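Local coordinates for protein Cry37AA1 (Bacillus thuringiensis, PDB 4RHZ) that binds calcium and pairs with the aerolysin-type protein Cry23Aa1 as the C2-fold partner of a binary toxin complex, probably insecticidal, at residues V3-N14 with S115-A126. Sequence-based numbering, arbitrary orientation. Where two conformers were deposited one is given.
Sequences VYNATFTINFYN and SYVTIKYSLTPA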
loop_
_atom_site.group_PDB
_atom_site.type_symbol
_atom_site.label_atom_id
_atom_site.label_comp_id
_atom_site.label_asym_id
_atom_site.label_seq_id
_atom_site.Cartn_x
_atom_site.Cartn_y
_atom_site.Cartn_z
ATOM N N VAL B 3 -22.974 19.818 10.344
ATOM C CA VAL B 3 -22.370 20.181 9.069
ATOM C C VAL B 3 -20.849 19.863 9.164
ATOM O O VAL B 3 -20.239 20.037 10.227
ATOM C CB VAL B 3 -22.639 21.661 8.769
ATOM C CG1 VAL B 3 -21.868 22.113 7.532
ATOM C CG2 VAL B 3 -24.222 21.930 8.611
ATOM N N TYR B 4 -20.252 19.406 8.064
ATOM C CA TYR B 4 -18.825 19.071 8.017
ATOM C C TYR B 4 -18.046 19.826 6.986
ATOM O O TYR B 4 -18.550 20.157 5.911
ATOM C CB TYR B 4 -18.607 17.591 7.783
ATOM C CG TYR B 4 -19.164 16.760 8.894
ATOM C CD1 TYR B 4 -18.390 16.470 10.017
ATOM C CD2 TYR B 4 -20.493 16.257 8.840
ATOM C CE1 TYR B 4 -18.906 15.699 11.066
ATOM C CE2 TYR B 4 -21.005 15.506 9.854
ATOM C CZ TYR B 4 -20.197 15.224 10.979
ATOM O OH TYR B 4 -20.683 14.463 12.025
ATOM N N ASN B 5 -16.804 20.122 7.337
ATOM C CA ASN B 5 -15.845 20.643 6.372
ATOM C C ASN B 5 -15.352 19.386 5.691
ATOM O O ASN B 5 -14.917 18.485 6.328
ATOM C CB ASN B 5 -14.715 21.441 7.090
ATOM C CG ASN B 5 -15.123 22.917 7.403
ATOM O OD1 ASN B 5 -15.680 23.592 6.547
ATOM N ND2 ASN B 5 -14.791 23.423 8.589
ATOM N N ALA B 6 -15.515 19.293 4.388
ATOM C CA ALA B 6 -15.013 18.151 3.647
ATOM C C ALA B 6 -13.910 18.634 2.708
ATOM O O ALA B 6 -14.113 19.584 1.948
ATOM C CB ALA B 6 -16.119 17.444 2.880
ATOM N N THR B 7 -12.756 17.957 2.775
ATOM C CA THR B 7 -11.548 18.361 2.037
ATOM C C THR B 7 -11.197 17.239 1.074
ATOM O O THR B 7 -11.007 16.119 1.466
ATOM C CB THR B 7 -10.343 18.693 3.021
ATOM O OG1 THR B 7 -10.722 19.762 3.925
ATOM C CG2 THR B 7 -8.987 19.101 2.238
ATOM N N PHE B 8 -11.200 17.572 -0.209
ATOM C CA PHE B 8 -11.074 16.671 -1.289
ATOM C C PHE B 8 -9.705 16.884 -1.846
ATOM O O PHE B 8 -9.311 18.034 -2.086
ATOM C CB PHE B 8 -12.151 17.016 -2.373
ATOM C CG PHE B 8 -13.564 16.846 -1.852
ATOM C CD1 PHE B 8 -14.286 17.942 -1.359
ATOM C CD2 PHE B 8 -14.119 15.579 -1.731
ATOM C CE1 PHE B 8 -15.534 17.780 -0.815
ATOM C CE2 PHE B 8 -15.388 15.391 -1.186
ATOM C CZ PHE B 8 -16.104 16.493 -0.738
ATOM N N THR B 9 -8.974 15.790 -2.089
ATOM C CA THR B 9 -7.666 15.964 -2.753
ATOM C C THR B 9 -7.694 15.164 -3.993
ATOM O O THR B 9 -7.792 13.971 -3.923
ATOM C CB THR B 9 -6.512 15.458 -1.871
ATOM O OG1 THR B 9 -6.583 16.150 -0.637
ATOM C CG2 THR B 9 -5.165 15.736 -2.534
ATOM N N ILE B 10 -7.565 15.818 -5.119
ATOM C CA ILE B 10 -7.759 15.180 -6.336
ATOM C C ILE B 10 -6.447 15.172 -7.105
ATOM O O ILE B 10 -5.780 16.227 -7.188
ATOM C CB ILE B 10 -8.768 16.016 -7.168
ATOM C CG1 ILE B 10 -10.095 16.239 -6.374
ATOM C CG2 ILE B 10 -8.938 15.423 -8.516
ATOM C CD1 ILE B 10 -11.107 17.085 -7.120
ATOM N N ASN B 11 -6.105 14.009 -7.711
ATOM C CA ASN B 11 -4.925 13.894 -8.537
ATOM C C ASN B 11 -5.243 13.435 -9.904
ATOM O O ASN B 11 -6.015 12.484 -10.060
ATOM C CB ASN B 11 -3.965 12.918 -7.882
ATOM C CG ASN B 11 -3.144 13.591 -6.829
ATOM O OD1 ASN B 11 -2.249 14.329 -7.166
ATOM N ND2 ASN B 11 -3.478 13.408 -5.558
ATOM N N PHE B 12 -4.636 14.101 -10.899
ATOM C CA PHE B 12 -4.866 13.832 -12.290
ATOM C C PHE B 12 -3.646 13.146 -12.917
ATOM O O PHE B 12 -2.550 13.530 -12.641
ATOM C CB PHE B 12 -5.115 15.140 -13.015
ATOM C CG PHE B 12 -6.272 15.971 -12.445
ATOM C CD1 PHE B 12 -6.052 16.887 -11.404
ATOM C CD2 PHE B 12 -7.576 15.860 -13.001
ATOM C CE1 PHE B 12 -7.112 17.669 -10.906
ATOM C CE2 PHE B 12 -8.625 16.628 -12.536
ATOM C CZ PHE B 12 -8.415 17.552 -11.477
ATOM N N TYR B 13 -3.844 12.175 -13.818
ATOM C CA TYR B 13 -2.756 11.404 -14.396
ATOM C C TYR B 13 -3.057 11.244 -15.852
ATOM O O TYR B 13 -4.223 10.984 -16.186
ATOM C CB TYR B 13 -2.675 10.027 -13.748
ATOM C CG TYR B 13 -2.367 10.079 -12.308
ATOM C CD1 TYR B 13 -1.030 10.077 -11.846
ATOM C CD2 TYR B 13 -3.389 10.145 -11.383
ATOM C CE1 TYR B 13 -0.732 10.144 -10.417
ATOM C CE2 TYR B 13 -3.132 10.163 -10.026
ATOM C CZ TYR B 13 -1.793 10.186 -9.528
ATOM O OH TYR B 13 -1.584 10.221 -8.140
ATOM N N ASN B 14 -2.033 11.402 -16.712
ATOM C CA ASN B 14 -2.139 11.184 -18.181
ATOM C C ASN B 14 -0.701 10.966 -18.647
ATOM O O ASN B 14 0.063 11.919 -18.651
ATOM C CB ASN B 14 -2.732 12.415 -18.861
ATOM C CG ASN B 14 -3.239 12.177 -20.319
ATOM O OD1 ASN B 14 -3.449 11.060 -20.824
ATOM N ND2 ASN B 14 -3.491 13.285 -20.984
ATOM N N SER B 115 -4.088 7.108 -17.960
ATOM C CA SER B 115 -4.992 8.256 -17.870
ATOM C C SER B 115 -6.149 7.933 -16.879
ATOM O O SER B 115 -7.014 7.045 -17.148
ATOM C CB SER B 115 -5.566 8.562 -19.250
ATOM O OG SER B 115 -4.557 8.724 -20.233
ATOM N N TYR B 116 -6.183 8.642 -15.741
ATOM C CA TYR B 116 -7.170 8.380 -14.700
ATOM C C TYR B 116 -7.148 9.475 -13.671
ATOM O O TYR B 116 -6.265 10.317 -13.734
ATOM C CB TYR B 116 -6.858 7.049 -14.016
ATOM C CG TYR B 116 -5.534 6.955 -13.258
ATOM C CD1 TYR B 116 -5.466 7.133 -11.880
ATOM C CD2 TYR B 116 -4.361 6.560 -13.914
ATOM C CE1 TYR B 116 -4.206 6.994 -11.178
ATOM C CE2 TYR B 116 -3.095 6.417 -13.209
ATOM C CZ TYR B 116 -3.033 6.660 -11.900
ATOM O OH TYR B 116 -1.842 6.459 -11.263
ATOM N N VAL B 117 -8.057 9.431 -12.678
ATOM C CA VAL B 117 -8.092 10.435 -11.623
ATOM C C VAL B 117 -8.262 9.737 -10.304
ATOM O O VAL B 117 -8.921 8.683 -10.292
ATOM C CB VAL B 117 -9.330 11.343 -11.824
ATOM C CG1 VAL B 117 -9.468 12.327 -10.715
ATOM C CG2 VAL B 117 -9.230 12.098 -13.135
ATOM N N THR B 118 -7.706 10.273 -9.200
ATOM C CA THR B 118 -7.977 9.700 -7.931
ATOM C C THR B 118 -8.531 10.786 -6.975
ATOM O O THR B 118 -8.259 11.984 -7.157
ATOM C CB THR B 118 -6.724 9.079 -7.274
ATOM O OG1 THR B 118 -5.826 10.105 -6.842
ATOM C CG2 THR B 118 -6.010 8.005 -8.139
ATOM N N ILE B 119 -9.329 10.401 -5.963
ATOM C CA ILE B 119 -9.889 11.379 -5.078
ATOM C C ILE B 119 -9.837 10.837 -3.699
ATOM O O ILE B 119 -10.248 9.708 -3.437
ATOM C CB ILE B 119 -11.419 11.674 -5.404
ATOM C CG1 ILE B 119 -11.588 12.362 -6.738
ATOM C CG2 ILE B 119 -12.019 12.717 -4.448
ATOM C CD1 ILE B 119 -11.984 11.497 -7.753
ATOM N N LYS B 120 -9.395 11.664 -2.778
ATOM C CA LYS B 120 -9.277 11.295 -1.386
ATOM C C LYS B 120 -10.065 12.336 -0.659
ATOM O O LYS B 120 -10.090 13.451 -1.137
ATOM C CB LYS B 120 -7.807 11.517 -1.057
ATOM C CG LYS B 120 -7.482 11.616 0.358
ATOM C CD LYS B 120 -6.053 12.163 0.542
ATOM C CE LYS B 120 -5.695 12.101 2.024
ATOM N NZ LYS B 120 -4.408 12.829 2.283
ATOM N N TYR B 121 -10.722 12.015 0.461
ATOM C CA TYR B 121 -11.450 13.049 1.159
ATOM C C TYR B 121 -11.386 12.809 2.625
ATOM O O TYR B 121 -11.218 11.678 3.011
ATOM C CB TYR B 121 -12.935 13.121 0.704
ATOM C CG TYR B 121 -13.861 11.993 1.132
ATOM C CD1 TYR B 121 -14.796 12.190 2.146
ATOM C CD2 TYR B 121 -13.831 10.747 0.492
ATOM C CE1 TYR B 121 -15.678 11.171 2.538
ATOM C CE2 TYR B 121 -14.765 9.724 0.840
ATOM C CZ TYR B 121 -15.675 9.952 1.863
ATOM O OH TYR B 121 -16.545 8.926 2.241
ATOM N N SER B 122 -11.556 13.874 3.418
ATOM C CA SER B 122 -11.625 13.766 4.870
ATOM C C SER B 122 -12.605 14.796 5.411
ATOM O O SER B 122 -12.904 15.796 4.744
ATOM C CB SER B 122 -10.235 14.010 5.520
ATOM O OG SER B 122 -9.710 15.283 5.168
ATOM N N LEU B 123 -13.058 14.575 6.636
ATOM C CA LEU B 123 -14.109 15.408 7.289
ATOM C C LEU B 123 -13.745 15.817 8.710
ATOM O O LEU B 123 -13.228 14.970 9.463
ATOM C CB LEU B 123 -15.379 14.557 7.463
ATOM C CG LEU B 123 -15.743 13.827 6.177
ATOM C CD1 LEU B 123 -16.699 12.695 6.449
ATOM C CD2 LEU B 123 -16.316 14.860 5.211
ATOM N N THR B 124 -14.093 17.064 9.062
ATOM C CA THR B 124 -14.046 17.580 10.440
ATOM C C THR B 124 -15.285 18.423 10.661
ATOM O O THR B 124 -15.701 19.120 9.749
ATOM C CB THR B 124 -12.820 18.520 10.733
ATOM O OG1 THR B 124 -12.702 19.548 9.724
ATOM C CG2 THR B 124 -11.543 17.715 10.837
ATOM N N PRO B 125 -15.871 18.375 11.874
ATOM C CA PRO B 125 -17.027 19.214 12.195
ATOM C C PRO B 125 -16.750 20.637 11.798
ATOM O O PRO B 125 -15.618 21.115 12.006
ATOM C CB PRO B 125 -17.073 19.151 13.723
ATOM C CG PRO B 125 -16.566 17.779 14.046
ATOM C CD PRO B 125 -15.656 17.350 12.917
ATOM N N ALA B 126 -17.725 21.292 11.179
ATOM C CA ALA B 126 -17.533 22.672 10.762
ATOM C C ALA B 126 -17.831 23.547 11.967
ATOM O O ALA B 126 -18.536 23.148 12.924
ATOM C CB ALA B 126 -18.462 23.067 9.574
ATOM O OXT ALA B 126 -17.348 24.684 11.931
HETATM O O HOH W 1 -15.670 25.876 9.982
HETATM O O HOH W 2 -8.361 15.318 1.039
HETATM O O HOH W 3 -5.970 11.936 -4.846
HETATM O O HOH W 4 -3.174 9.212 -6.493
#
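Y13 and Y116 stack on one another across the last hydrogen-bonded pair of a long antiparallel ladder, which shows how two sequence-distant strands, 4-13 and 115-125, are zipped together at the middle of a sheet. The Y13 side chain can be followed outward along its partner. CB sits over the face of the Y116 ring, 3.8 Å from its centroid, in a CH-pi contact. CG lies 3.5 Å from Y116 CZ, and CD2 comes closest, 3.3 Å from Y116 CE1; Y13 CE2 lies beside Y116 CE1 and is also near T118 CG2. Y13 CD1, CE1 and CZ lie under Y116 OH, which stands over the ring centre. The planes differ by 13° in an offset stack. With Y116 CG between its backbone N and carbonyl carbon (chi1 63°), the end of the side chain comes nearer to strand 4-13. At its tip, Y13 OH meets a water shared with T118 OG1.

Beyond the stack, S115 OG donates to N14 OD1 (2.7 Å). Paired backbone bonds run back from Y13 through N11, T9, T7 and N5, and A126 N extends them to V3 O. T9, K120 and T118 share the polar face with the tyrosines, where one water links T9 O to T118 OG1. The other face is largely apolar: I10 CG2 touches V117 CG1 (3.8 Å), F8 CD2 rests on Y121 CB (3.7 Å), and A6 CB meets L123 CD2 (3.5 Å).

N14 ND2 bonds to D89, a calcium ligand, which ties this end to the metal site. The strands are the central pair of a four-stranded sheet, with 55-62 bonded beyond 4-13 and 105-110 beyond 115-125; from the apolar face, F8, I119 and Y121 pack on strand 73-81 of the second sheet of the C2-type sandwich.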